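Long-range contacts in Co-type Nitrile Hydratase beta subunit (Pseudomonas putida, PDB 3QYH), which forms, with a partner alpha chain, a cobalt-type nitrile hydratase that probably hydrates nitriles to the corresponding amides: residues V162-V167 and P182-T187; A129-G134 and D214-A219; P151-G156 and D205-D210. All coordinates share one frame; numbering follows the deposited sequence.

All three contacts reach one antiparallel sheet of the C-terminal, SH3-like part of the chain. Contact 1 pairs two central strands; contact 2 lays the loop 129-134 against the last strand; contact 3 packs the loop 151-156 on strand 206-212. Centres of contacts 1 and 2 are about 10 Å apart, and Gln183 OE1 meets Asp214 N at 2.8 Å. Contacts 1 and 3, with centres about 15 Å apart, meet where Thr187 OG1 sits 2.6 Å from Asp210 OD2. Centres of contacts 2 and 3 are about 14 Å apart, strand 206-212 leading on to strand 216-218. The cobalt(III) ion lies about 11 Å from the side chain of Pro151 in contact 3, beyond direct contact.

Contact 1 (V162-V167 and P182-T187); sequences VIDHGV and PQHVYT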
ATOM      1  N   VAL B 162     -15.601 -12.495   5.224  1.00 15.99           N
ATOM      2  CA  VAL B 162     -15.761 -11.885   6.548  1.00 16.90           C
ATOM      3  C   VAL B 162     -16.195 -10.407   6.484  1.00 25.30           C
ATOM      4  O   VAL B 162     -16.715  -9.872   7.466  1.00 19.41           O
ATOM      5  CB  VAL B 162     -14.500 -12.020   7.429  1.00 17.66           C
ATOM      6  CG1 VAL B 162     -14.285 -13.475   7.850  1.00 20.12           C
ATOM      7  CG2 VAL B 162     -13.243 -11.471   6.712  1.00 15.88           C
ATOM      8  N   ILE B 163     -15.991  -9.761   5.338  1.00 17.33           N
ATOM      9  CA  ILE B 163     -16.485  -8.399   5.126  1.00 18.58           C
ATOM     10  C   ILE B 163     -16.903  -8.212   3.683  1.00 21.16           C
ATOM     11  O   ILE B 163     -16.177  -8.611   2.765  1.00 16.30           O
ATOM     12  CB  ILE B 163     -15.398  -7.316   5.392  1.00 16.74           C
ATOM     13  CG1 ILE B 163     -14.749  -7.489   6.756  1.00 18.74           C
ATOM     14  CG2 ILE B 163     -15.986  -5.902   5.216  1.00 20.92           C
ATOM     15  CD1 ILE B 163     -13.566  -6.554   6.999  1.00 17.64           C
ATOM     16  N   ASP B 164     -18.052  -7.579   3.469  1.00 15.53           N
ATOM     17  CA  ASP B 164     -18.401  -7.102   2.134  1.00 15.53           C
ATOM     18  C   ASP B 164     -18.172  -5.589   2.149  1.00 23.04           C
ATOM     19  O   ASP B 164     -18.868  -4.872   2.854  1.00 20.88           O
ATOM     20  CB  ASP B 164     -19.867  -7.434   1.813  1.00 17.97           C
ATOM     21  CG  ASP B 164     -20.338  -6.856   0.501  1.00 21.13           C
ATOM     22  OD1 ASP B 164     -19.590  -6.085  -0.152  1.00 20.58           O
ATOM     23  OD2 ASP B 164     -21.479  -7.186   0.112  1.00 20.96           O
ATOM     24  N   HIS B 165     -17.197  -5.104   1.387  1.00 18.57           N
ATOM     25  CA  HIS B 165     -16.852  -3.677   1.408  1.00 18.00           C
ATOM     26  C   HIS B 165     -17.706  -2.814   0.494  1.00 19.27           C
ATOM     27  O   HIS B 165     -17.568  -1.586   0.487  1.00 20.77           O
ATOM     28  CB  HIS B 165     -15.369  -3.482   1.062  1.00 17.06           C
ATOM     29  CG  HIS B 165     -14.442  -4.076   2.066  1.00 17.15           C
ATOM     30  ND1 HIS B 165     -14.150  -3.459   3.266  1.00 14.08           N
ATOM     31  CD2 HIS B 165     -13.742  -5.237   2.060  1.00 14.92           C
ATOM     32  CE1 HIS B 165     -13.318  -4.214   3.957  1.00 16.55           C
ATOM     33  NE2 HIS B 165     -13.052  -5.299   3.246  1.00 19.13           N
ATOM     34  N   GLY B 166     -18.580  -3.432  -0.293  1.00 17.94           N
ATOM     35  CA  GLY B 166     -19.351  -2.691  -1.275  1.00 13.12           C
ATOM     36  C   GLY B 166     -18.686  -2.702  -2.636  1.00 19.86           C
ATOM     37  O   GLY B 166     -17.795  -3.517  -2.898  1.00 19.15           O
ATOM     38  N   VAL B 167     -19.092  -1.782  -3.492  1.00 14.76           N
ATOM     39  CA  VAL B 167     -18.749  -1.813  -4.898  1.00 16.38           C
ATOM     40  C   VAL B 167     -17.509  -0.990  -5.239  1.00 19.24           C
ATOM     41  O   VAL B 167     -17.392   0.158  -4.823  1.00 16.87           O
ATOM     42  CB  VAL B 167     -19.937  -1.316  -5.754  1.00 16.35           C
ATOM     43  CG1 VAL B 167     -19.541  -1.207  -7.227  1.00 14.22           C
ATOM     44  CG2 VAL B 167     -21.130  -2.248  -5.589  1.00 20.70           C
ATOM     45  N   PRO B 182     -17.598  -2.228 -12.330  1.00 16.11           N
ATOM     46  CA  PRO B 182     -17.596  -2.230 -10.866  1.00 18.00           C
ATOM     47  C   PRO B 182     -18.349  -3.429 -10.276  1.00 17.48           C
ATOM     48  O   PRO B 182     -19.355  -3.877 -10.825  1.00 20.38           O
ATOM     49  CB  PRO B 182     -18.309  -0.910 -10.503  1.00 20.97           C
ATOM     50  CG  PRO B 182     -18.324  -0.120 -11.750  1.00 25.13           C
ATOM     51  CD  PRO B 182     -18.296  -1.063 -12.890  1.00 21.11           C
ATOM     52  N   GLN B 183     -17.836  -3.951  -9.172  1.00 14.80           N
ATOM     53  CA  GLN B 183     -18.427  -5.118  -8.535  1.00 15.68           C
ATOM     54  C   GLN B 183     -17.985  -5.104  -7.085  1.00 17.49           C
ATOM     55  O   GLN B 183     -17.146  -4.284  -6.687  1.00 15.55           O
ATOM     56  CB  GLN B 183     -17.982  -6.417  -9.238  1.00 17.41           C
ATOM     57  CG  GLN B 183     -16.462  -6.661  -9.188  1.00 13.60           C
ATOM     58  CD  GLN B 183     -16.019  -7.934  -9.900  1.00 18.80           C
ATOM     59  OE1 GLN B 183     -16.613  -9.005  -9.722  1.00 18.94           O
ATOM     60  NE2 GLN B 183     -14.965  -7.827 -10.714  1.00 17.16           N
ATOM     61  N   HIS B 184     -18.559  -5.996  -6.284  1.00 15.33           N
ATOM     62  CA  HIS B 184     -18.220  -6.069  -4.883  1.00 12.76           C
ATOM     63  C   HIS B 184     -16.808  -6.585  -4.615  1.00 19.24           C
ATOM     64  O   HIS B 184     -16.270  -7.426  -5.361  1.00 16.04           O
ATOM     65  CB  HIS B 184     -19.246  -6.916  -4.131  1.00 16.95           C
ATOM     66  CG  HIS B 184     -20.538  -6.201  -3.883  1.00 18.57           C
ATOM     67  ND1 HIS B 184     -20.884  -5.699  -2.649  1.00 21.22           N
ATOM     68  CD2 HIS B 184     -21.542  -5.865  -4.727  1.00 20.25           C
ATOM     69  CE1 HIS B 184     -22.070  -5.115  -2.733  1.00 19.60           C
ATOM     70  NE2 HIS B 184     -22.486  -5.194  -3.982  1.00 21.58           N
ATOM     71  N   VAL B 185     -16.226  -6.068  -3.537  1.00 14.05           N
ATOM     72  CA  VAL B 185     -14.947  -6.542  -3.023  1.00 14.64           C
ATOM     73  C   VAL B 185     -15.188  -7.055  -1.617  1.00 15.66           C
ATOM     74  O   VAL B 185     -15.871  -6.397  -0.813  1.00 19.33           O
ATOM     75  CB  VAL B 185     -13.907  -5.396  -2.989  1.00 14.23           C
ATOM     76  CG1 VAL B 185     -12.662  -5.820  -2.221  1.00 12.64           C
ATOM     77  CG2 VAL B 185     -13.558  -4.956  -4.410  1.00 14.19           C
ATOM     78  N   TYR B 186     -14.660  -8.232  -1.312  1.00 14.26           N
ATOM     79  CA  TYR B 186     -14.852  -8.829   0.004  1.00 13.43           C
ATOM     80  C   TYR B 186     -13.493  -9.047   0.641  1.00 18.26           C
ATOM     81  O   TYR B 186     -12.521  -9.350  -0.056  1.00 16.91           O
ATOM     82  CB  TYR B 186     -15.529 -10.200  -0.118  1.00 14.18           C
ATOM     83  CG  TYR B 186     -16.788 -10.244  -0.974  1.00 17.26           C
ATOM     84  CD1 TYR B 186     -16.722 -10.479  -2.346  1.00 14.03           C
ATOM     85  CD2 TYR B 186     -18.050 -10.078  -0.397  1.00 14.17           C
ATOM     86  CE1 TYR B 186     -17.871 -10.520  -3.120  1.00 16.44           C
ATOM     87  CE2 TYR B 186     -19.201 -10.129  -1.163  1.00 16.02           C
ATOM     88  CZ  TYR B 186     -19.113 -10.350  -2.511  1.00 15.58           C
ATOM     89  OH  TYR B 186     -20.241 -10.399  -3.288  1.00 21.97           O
ATOM     90  N   THR B 187     -13.408  -8.920   1.958  1.00 12.54           N
ATOM     91  CA  THR B 187     -12.284  -9.542   2.660  1.00 14.95           C
ATOM     92  C   THR B 187     -12.598 -11.017   2.903  1.00 19.33           C
ATOM     93  O   THR B 187     -13.661 -11.355   3.444  1.00 15.73           O
ATOM     94  CB  THR B 187     -11.958  -8.880   4.006  1.00 14.80           C
ATOM     95  OG1 THR B 187     -11.597  -7.516   3.787  1.00 16.45           O
ATOM     96  CG2 THR B 187     -10.761  -9.596   4.673  1.00 15.11           C
TER
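Strands 162-167 and 183-187 run antiparallel at 162°, and their ladder is broken twice: Val162 and Ile163 both face Thr187, and the register slips by one between Asp164 and Val167. Val162 N bonds Thr187 O at 2.9 Å, nearly straight, while Ile163 N adds a weak bond. At the second irregularity, two donors grip Asp164 OD1. His184 ND1 reaches the syn lone pair of Asp164 OD1 at 2.8 Å, almost in the imidazole plane, with ring and carboxylate turned 66° apart; Gly166 N meets Asp164 OD1 at 2.8 Å on the anti side, well out of the carboxylate plane, closing an Asx turn. CG of Asp164 stands anti to the backbone N (chi1 175°), which brings the carboxylate within reach of both. Val167 CG2 lies over a face of the His184 ring, a CH-pi contact 3.9 Å from the centroid. On the opposite face of the sheet, His165 NE2 donates in its ring plane to Thr187 OG1 at 2.7 Å, and Ile163 CG2 lies over one face of that imidazole, toward its rim. Asp210 also bonds this hydroxyl, joining the next strand. The pair facing Thr187 is a classic beta bulge in the antiparallel sheet of an SH3-like domain.

Contact 2 (A129-G134 and D214-A219); sequences ARFAVG and DYLEPA
The guanidinium of Arg130 and the ring of Phe131 bring two flat groups up to strand 216-218. One face of the guanidinium has Phe131 CZ over its centre, 3.7 Å above the plane, and at its edge, in plane, sits a water. One face of the phenyl ring is covered centrally by Arg130 CB, so the two neighbouring side chains fold over each other as they reach the strand. Across the contact, Arg130 NH2 donates to Leu216 O at 2.8 Å. This bond is bent, 142° at the hydrogen, and the nitrogen stands well above the carbonyl plane. The water supplies a second link, accepting from Arg130 NH1 at 2.9 Å and donating to the same Leu216 O at 2.7 Å; that carbonyl is therefore held by one direct and one water-mediated bond. A bend at chi3 (-67°) turns the end of the arginine toward it, and a salt bridge from Arg130 NE to Asp213 helps hold the group.

The strand met here is the last of the chain and an outermost member of the SH3-like antiparallel sheet, and the loop 129-134 leads into its neighbour, strand 136-139. Phe131 packs beside that pairing. Phe131 CE2 meets Leu216 CB at 3.8 Å, and Phe131 CE1 lies 4.0 Å from Pro218 CD, the proline side chain crossing at about a right angle. Elsewhere the phenyl touches Val137 and Val161, while Leu216 packs on Val139 and Tyr186.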
ATOM      1  N   ALA B 129     -23.919  -8.303  -5.335  1.00 17.46           N
ATOM      2  CA  ALA B 129     -23.100  -9.184  -4.521  1.00 22.06           C
ATOM      3  C   ALA B 129     -23.672 -10.598  -4.571  1.00 32.13           C
ATOM      4  O   ALA B 129     -24.860 -10.794  -4.321  1.00 27.56           O
ATOM      5  CB  ALA B 129     -23.055  -8.681  -3.088  1.00 19.68           C
ATOM      6  N   ARG B 130     -22.835 -11.578  -4.913  1.00 28.49           N
ATOM      7  CA  ARG B 130     -23.256 -12.978  -4.891  1.00 24.22           C
ATOM      8  C   ARG B 130     -23.030 -13.608  -3.528  1.00 20.35           C
ATOM      9  O   ARG B 130     -23.589 -14.656  -3.238  1.00 25.58           O
ATOM     10  CB  ARG B 130     -22.488 -13.791  -5.935  1.00 23.86           C
ATOM     11  CG  ARG B 130     -22.857 -13.495  -7.361  1.00 24.32           C
ATOM     12  CD  ARG B 130     -22.133 -14.498  -8.269  1.00 31.02           C
ATOM     13  NE  ARG B 130     -20.689 -14.285  -8.244  1.00 24.91           N
ATOM     14  CZ  ARG B 130     -19.777 -15.200  -8.566  1.00 31.43           C
ATOM     15  NH1 ARG B 130     -20.142 -16.435  -8.912  1.00 25.18           N
ATOM     16  NH2 ARG B 130     -18.491 -14.884  -8.524  1.00 19.42           N
ATOM     17  N   PHE B 131     -22.197 -12.991  -2.694  1.00 19.06           N
ATOM     18  CA  PHE B 131     -21.826 -13.602  -1.426  1.00 19.81           C
ATOM     19  C   PHE B 131     -22.185 -12.751  -0.195  1.00 24.85           C
ATOM     20  O   PHE B 131     -22.244 -11.527  -0.251  1.00 18.81           O
ATOM     21  CB  PHE B 131     -20.329 -13.958  -1.432  1.00 19.30           C
ATOM     22  CG  PHE B 131     -19.899 -14.689  -2.672  1.00 17.93           C
ATOM     23  CD1 PHE B 131     -20.237 -16.014  -2.863  1.00 19.83           C
ATOM     24  CD2 PHE B 131     -19.196 -14.035  -3.665  1.00 18.47           C
ATOM     25  CE1 PHE B 131     -19.870 -16.675  -4.026  1.00 19.03           C
ATOM     26  CE2 PHE B 131     -18.819 -14.704  -4.829  1.00 22.02           C
ATOM     27  CZ  PHE B 131     -19.162 -16.025  -4.999  1.00 18.82           C
ATOM     28  N   ALA B 132     -22.396 -13.420   0.924  1.00 26.50           N
ATOM     29  CA  ALA B 132     -22.704 -12.742   2.167  1.00 25.63           C
ATOM     30  C   ALA B 132     -21.622 -13.105   3.153  1.00 24.36           C
ATOM     31  O   ALA B 132     -20.977 -14.148   3.005  1.00 21.37           O
ATOM     32  CB  ALA B 132     -24.057 -13.200   2.681  1.00 28.22           C
ATOM     33  N   VAL B 133     -21.410 -12.280   4.178  1.00 18.27           N
ATOM     34  CA  VAL B 133     -20.410 -12.684   5.146  1.00 22.33           C
ATOM     35  C   VAL B 133     -20.824 -14.004   5.796  1.00 26.53           C
ATOM     36  O   VAL B 133     -22.011 -14.247   6.016  1.00 22.53           O
ATOM     37  CB  VAL B 133     -19.984 -11.567   6.174  1.00 25.87           C
ATOM     38  CG1 VAL B 133     -20.375 -10.178   5.717  1.00 28.15           C
ATOM     39  CG2 VAL B 133     -20.344 -11.892   7.593  1.00 29.50           C
ATOM     40  N   GLY B 134     -19.842 -14.863   6.059  1.00 22.32           N
ATOM     41  CA  GLY B 134     -20.100 -16.225   6.497  1.00 22.70           C
ATOM     42  C   GLY B 134     -20.047 -17.258   5.367  1.00 22.43           C
ATOM     43  O   GLY B 134     -19.833 -18.449   5.614  1.00 22.89           O
ATOM     44  N   ASP B 214     -16.108 -11.600  -8.861  1.00 15.79           N
ATOM     45  CA  ASP B 214     -15.907 -12.616  -9.891  1.00 18.79           C
ATOM     46  C   ASP B 214     -14.550 -13.330  -9.843  1.00 20.67           C
ATOM     47  O   ASP B 214     -14.228 -14.079 -10.753  1.00 18.70           O
ATOM     48  CB  ASP B 214     -16.241 -12.104 -11.305  1.00 16.81           C
ATOM     49  CG  ASP B 214     -15.249 -11.081 -11.821  1.00 20.13           C
ATOM     50  OD1 ASP B 214     -14.229 -10.810 -11.147  1.00 20.54           O
ATOM     51  OD2 ASP B 214     -15.493 -10.535 -12.914  1.00 22.03           O
ATOM     52  N   TYR B 215     -13.771 -13.106  -8.781  1.00 15.58           N
ATOM     53  CA  TYR B 215     -12.572 -13.908  -8.520  1.00 19.64           C
ATOM     54  C   TYR B 215     -12.995 -15.191  -7.814  1.00 17.79           C
ATOM     55  O   TYR B 215     -12.185 -16.103  -7.624  1.00 19.40           O
ATOM     56  CB  TYR B 215     -11.621 -13.178  -7.569  1.00 13.87           C
ATOM     57  CG  TYR B 215     -10.794 -12.037  -8.135  1.00 13.60           C
ATOM     58  CD1 TYR B 215     -10.962 -11.579  -9.441  1.00 13.59           C
ATOM     59  CD2 TYR B 215      -9.853 -11.401  -7.326  1.00 12.17           C
ATOM     60  CE1 TYR B 215     -10.172 -10.514  -9.934  1.00 16.07           C
ATOM     61  CE2 TYR B 215      -9.080 -10.345  -7.792  1.00 11.84           C
ATOM     62  CZ  TYR B 215      -9.234  -9.904  -9.087  1.00 13.86           C
ATOM     63  OH  TYR B 215      -8.440  -8.835  -9.494  1.00 15.27           O
ATOM     64  N   LEU B 216     -14.259 -15.254  -7.403  1.00 16.21           N
ATOM     65  CA  LEU B 216     -14.707 -16.291  -6.468  1.00 15.62           C
ATOM     66  C   LEU B 216     -15.819 -17.179  -7.018  1.00 17.75           C
ATOM     67  O   LEU B 216     -16.506 -16.806  -7.973  1.00 20.46           O
ATOM     68  CB  LEU B 216     -15.188 -15.654  -5.160  1.00 15.52           C
ATOM     69  CG  LEU B 216     -14.256 -14.647  -4.491  1.00 18.51           C
ATOM     70  CD1 LEU B 216     -14.959 -13.958  -3.336  1.00 15.35           C
ATOM     71  CD2 LEU B 216     -12.967 -15.327  -4.015  1.00 17.80           C
ATOM     72  N   GLU B 217     -15.991 -18.348  -6.392  1.00 18.69           N
ATOM     73  CA  GLU B 217     -17.156 -19.206  -6.619  1.00 19.73           C
ATOM     74  C   GLU B 217     -17.527 -19.796  -5.274  1.00 18.83           C
ATOM     75  O   GLU B 217     -16.682 -19.851  -4.385  1.00 19.24           O
ATOM     76  CB  GLU B 217     -16.827 -20.345  -7.583  1.00 18.48           C
ATOM     77  CG  GLU B 217     -15.926 -21.406  -6.987  1.00 19.23           C
ATOM     78  CD  GLU B 217     -15.585 -22.530  -7.978  1.00 29.74           C
ATOM     79  OE1 GLU B 217     -16.193 -22.601  -9.071  1.00 27.39           O
ATOM     80  OE2 GLU B 217     -14.698 -23.340  -7.652  1.00 32.34           O
ATOM     81  N   PRO B 218     -18.793 -20.244  -5.122  1.00 19.56           N
ATOM     82  CA  PRO B 218     -19.224 -20.903  -3.885  1.00 20.77           C
ATOM     83  C   PRO B 218     -18.349 -22.109  -3.624  1.00 22.66           C
ATOM     84  O   PRO B 218     -17.997 -22.816  -4.574  1.00 28.13           O
ATOM     85  CB  PRO B 218     -20.657 -21.341  -4.196  1.00 22.08           C
ATOM     86  CG  PRO B 218     -21.115 -20.440  -5.281  1.00 24.62           C
ATOM     87  CD  PRO B 218     -19.889 -20.114  -6.100  1.00 20.66           C
ATOM     88  N   ALA B 219     -17.964 -22.334  -2.375  1.00 25.20           N
ATOM     89  CA  ALA B 219     -17.081 -23.449  -2.077  1.00 25.61           C
ATOM     90  C   ALA B 219     -17.816 -24.785  -2.231  1.00 46.44           C
ATOM     91  O   ALA B 219     -19.032 -24.860  -2.026  1.00 43.45           O
ATOM     92  CB  ALA B 219     -16.493 -23.325  -0.692  1.00 25.82           C
ATOM     93  OXT ALA B 219     -17.212 -25.817  -2.562  1.00 42.49           O
TER
HETATM   94  O   HOH W   1     -17.868 -17.771 -10.084  1.00 23.48           O

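Contact 3 (P151-G156 and D205-D210); sequences PRYTRG and DTIRVD
Val209 and Tyr153 approach each other from opposite directions, and the closest touch across this buried contact is Tyr153 OH to Val209 CG2 at 3.5 Å. The phenol also reaches Ile207, whose CG2 lies 4.2 Å from Tyr153 CE2; here the two side chains run at a slant, and both aliphatic methyls meet the aromatic group obliquely. Tyr153 has CG between its backbone N and carbonyl carbon (chi1 76°), a turn that carries the ring out from the short 3-10 segment toward the strand. Thr154 meets Val209 tip to tip, CG2 against CG2 at 3.9 Å. The same threonine methyl also lies 3.5 Å above one face of the Tyr153 ring, displaced toward its rim, so that it touches both the phenol ring and the valine. Pro151 slides past Val209 in the opposite direction, its CD 4.1 Å from Val209 CG1. Both valine branches are therefore used: CG1 against the proline and, more loosely, Thr154; CG2 against Tyr153 and Thr154.

No hydrogen bond joins the two segments; polar bonds shape the loop from within. Thr154 OG1 donates to Pro151 O at 2.8 Å, in the carbonyl plane, which helps fix the rotation of the threonine; Thr154 N bonds the same oxygen. Tyr153 OH bonds an acidic side chain of the partner protein chain. Leu195 of helix 192-196 packs against both Tyr153 and Ile207. Strand 206-212 lies beside strand 183-191 and pairs in parallel with a strand of the partner chain, so the sheet continues across the subunit interface.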
ATOM      1  N   PRO B 151      -3.713 -12.894  -5.577  1.00 13.40           N
ATOM      2  CA  PRO B 151      -2.342 -13.407  -5.503  1.00 13.49           C
ATOM      3  C   PRO B 151      -2.302 -14.895  -5.831  1.00 16.02           C
ATOM      4  O   PRO B 151      -3.266 -15.622  -5.561  1.00 11.56           O
ATOM      5  CB  PRO B 151      -1.948 -13.188  -4.047  1.00 11.96           C
ATOM      6  CG  PRO B 151      -2.873 -12.050  -3.554  1.00 12.05           C
ATOM      7  CD  PRO B 151      -4.183 -12.332  -4.295  1.00 12.74           C
ATOM      8  N   ARG B 152      -1.189 -15.338  -6.406  1.00 12.13           N
ATOM      9  CA  ARG B 152      -1.034 -16.740  -6.760  1.00 13.88           C
ATOM     10  C   ARG B 152      -1.283 -17.635  -5.555  1.00 12.61           C
ATOM     11  O   ARG B 152      -1.905 -18.685  -5.690  1.00 12.27           O
ATOM     12  CB  ARG B 152       0.367 -16.996  -7.304  1.00 16.57           C
ATOM     13  CG  ARG B 152       0.352 -17.720  -8.626  1.00 34.10           C
ATOM     14  CD  ARG B 152       1.723 -17.763  -9.333  1.00 31.84           C
ATOM     15  NE  ARG B 152       1.842 -19.019 -10.077  1.00 33.74           N
ATOM     16  CZ  ARG B 152       2.949 -19.447 -10.689  1.00 35.14           C
ATOM     17  NH1 ARG B 152       2.950 -20.615 -11.337  1.00 24.00           N
ATOM     18  NH2 ARG B 152       4.055 -18.714 -10.653  1.00 24.33           N
ATOM     19  N   TYR B 153      -0.818 -17.215  -4.374  1.00 11.61           N
ATOM     20  CA  TYR B 153      -0.927 -18.064  -3.183  1.00 10.52           C
ATOM     21  C   TYR B 153      -2.370 -18.349  -2.731  1.00 14.07           C
ATOM     22  O   TYR B 153      -2.595 -19.239  -1.911  1.00 15.83           O
ATOM     23  CB  TYR B 153      -0.069 -17.530  -2.013  1.00 10.55           C
ATOM     24  CG  TYR B 153      -0.635 -16.310  -1.287  1.00 15.31           C
ATOM     25  CD1 TYR B 153      -0.196 -15.015  -1.608  1.00 12.69           C
ATOM     26  CD2 TYR B 153      -1.592 -16.453  -0.279  1.00 11.70           C
ATOM     27  CE1 TYR B 153      -0.722 -13.884  -0.946  1.00 11.98           C
ATOM     28  CE2 TYR B 153      -2.101 -15.345   0.397  1.00 11.12           C
ATOM     29  CZ  TYR B 153      -1.671 -14.065   0.057  1.00 13.27           C
ATOM     30  OH  TYR B 153      -2.193 -12.980   0.736  1.00 13.87           O
ATOM     31  N   THR B 154      -3.337 -17.598  -3.258  1.00 15.51           N
ATOM     32  CA  THR B 154      -4.740 -17.796  -2.888  1.00 12.50           C
ATOM     33  C   THR B 154      -5.519 -18.673  -3.881  1.00 17.12           C
ATOM     34  O   THR B 154      -6.618 -19.141  -3.573  1.00 16.05           O
ATOM     35  CB  THR B 154      -5.517 -16.445  -2.770  1.00 12.28           C
ATOM     36  OG1 THR B 154      -5.655 -15.857  -4.060  1.00 14.87           O
ATOM     37  CG2 THR B 154      -4.831 -15.461  -1.810  1.00 12.18           C
ATOM     38  N   ARG B 155      -4.961 -18.889  -5.068  1.00 11.97           N
ATOM     39  CA  ARG B 155      -5.745 -19.501  -6.138  1.00 14.89           C
ATOM     40  C   ARG B 155      -6.105 -20.974  -5.856  1.00 14.83           C
ATOM     41  O   ARG B 155      -5.265 -21.765  -5.453  1.00 13.26           O
ATOM     42  CB  ARG B 155      -5.052 -19.310  -7.497  1.00 15.70           C
ATOM     43  CG  ARG B 155      -4.939 -17.835  -7.844  1.00 18.67           C
ATOM     44  CD  ARG B 155      -4.279 -17.577  -9.177  1.00 14.46           C
ATOM     45  NE  ARG B 155      -3.732 -16.220  -9.207  1.00 17.21           N
ATOM     46  CZ  ARG B 155      -2.810 -15.815 -10.079  1.00 22.44           C
ATOM     47  NH1 ARG B 155      -2.350 -16.660 -11.002  1.00 14.31           N
ATOM     48  NH2 ARG B 155      -2.340 -14.578 -10.038  1.00 13.80           N
ATOM     49  N   GLY B 156      -7.369 -21.312  -6.044  1.00 18.48           N
ATOM     50  CA  GLY B 156      -7.842 -22.646  -5.725  1.00 15.84           C
ATOM     51  C   GLY B 156      -8.113 -22.878  -4.252  1.00 20.03           C
ATOM     52  O   GLY B 156      -8.549 -23.970  -3.868  1.00 19.97           O
ATOM     53  N   ASP B 205      -3.215 -19.023  13.269  1.00 26.98           N
ATOM     54  CA  ASP B 205      -3.059 -17.916  12.317  1.00 23.40           C
ATOM     55  C   ASP B 205      -3.950 -17.907  11.075  1.00 23.25           C
ATOM     56  O   ASP B 205      -4.238 -18.950  10.479  1.00 19.77           O
ATOM     57  CB  ASP B 205      -1.590 -17.754  11.986  1.00 22.02           C
ATOM     58  CG  ASP B 205      -0.761 -17.575  13.240  1.00 32.16           C
ATOM     59  OD1 ASP B 205      -1.371 -17.367  14.330  1.00 36.92           O
ATOM     60  OD2 ASP B 205       0.474 -17.651  13.152  1.00 35.07           O
ATOM     61  N   THR B 206      -4.420 -16.713  10.713  1.00 19.23           N
ATOM     62  CA  THR B 206      -5.268 -16.551   9.546  1.00 15.31           C
ATOM     63  C   THR B 206      -4.747 -15.420   8.658  1.00 15.44           C
ATOM     64  O   THR B 206      -4.060 -14.498   9.127  1.00 12.92           O
ATOM     65  CB  THR B 206      -6.763 -16.300   9.916  1.00 22.29           C
ATOM     66  OG1 THR B 206      -6.891 -15.072  10.638  1.00 21.16           O
ATOM     67  CG2 THR B 206      -7.307 -17.436  10.763  1.00 25.71           C
ATOM     68  N   ILE B 207      -5.071 -15.518   7.373  1.00 15.32           N
ATOM     69  CA  ILE B 207      -4.630 -14.555   6.375  1.00 11.96           C
ATOM     70  C   ILE B 207      -5.870 -14.029   5.710  1.00 15.65           C
ATOM     71  O   ILE B 207      -6.690 -14.809   5.215  1.00 17.09           O
ATOM     72  CB  ILE B 207      -3.730 -15.211   5.303  1.00 15.61           C
ATOM     73  CG1 ILE B 207      -2.444 -15.755   5.925  1.00 14.20           C
ATOM     74  CG2 ILE B 207      -3.371 -14.187   4.228  1.00 12.31           C
ATOM     75  CD1 ILE B 207      -2.618 -17.101   6.672  1.00 21.78           C
ATOM     76  N   ARG B 208      -6.039 -12.714   5.738  1.00 12.12           N
ATOM     77  CA  ARG B 208      -7.175 -12.088   5.104  1.00 12.77           C
ATOM     78  C   ARG B 208      -6.703 -11.437   3.812  1.00 13.53           C
ATOM     79  O   ARG B 208      -5.634 -10.827   3.767  1.00 13.77           O
ATOM     80  CB  ARG B 208      -7.845 -11.088   6.065  1.00 14.30           C
ATOM     81  CG  ARG B 208      -8.630 -11.824   7.166  1.00 16.22           C
ATOM     82  CD  ARG B 208      -9.256 -10.936   8.229  1.00 23.52           C
ATOM     83  NE  ARG B 208     -10.016 -11.772   9.166  1.00 22.00           N
ATOM     84  CZ  ARG B 208     -11.090 -11.373   9.830  1.00 24.12           C
ATOM     85  NH1 ARG B 208     -11.550 -10.134   9.685  1.00 24.20           N
ATOM     86  NH2 ARG B 208     -11.707 -12.227  10.636  1.00 22.85           N
ATOM     87  N   VAL B 209      -7.500 -11.592   2.762  1.00 12.96           N
ATOM     88  CA  VAL B 209      -7.162 -11.045   1.450  1.00 10.81           C
ATOM     89  C   VAL B 209      -8.389 -10.379   0.844  1.00 15.16           C
ATOM     90  O   VAL B 209      -9.499 -10.909   0.944  1.00 14.51           O
ATOM     91  CB  VAL B 209      -6.667 -12.175   0.491  1.00 13.87           C
ATOM     92  CG1 VAL B 209      -6.091 -11.586  -0.800  1.00 11.48           C
ATOM     93  CG2 VAL B 209      -5.622 -13.073   1.184  1.00 11.63           C
ATOM     94  N   ASP B 210      -8.204  -9.241   0.176  1.00 11.92           N
ATOM     95  CA  ASP B 210      -9.338  -8.581  -0.448  1.00 13.36           C
ATOM     96  C   ASP B 210      -9.518  -8.977  -1.911  1.00 15.19           C
ATOM     97  O   ASP B 210      -8.622  -8.785  -2.741  1.00 14.00           O
ATOM     98  CB  ASP B 210      -9.247  -7.055  -0.282  1.00 15.45           C
ATOM     99  CG  ASP B 210      -9.275  -6.632   1.178  1.00 20.01           C
ATOM    100  OD1 ASP B 210      -8.907  -5.471   1.474  1.00 18.80           O
ATOM    101  OD2 ASP B 210      -9.658  -7.472   2.033  1.00 18.86           O
TER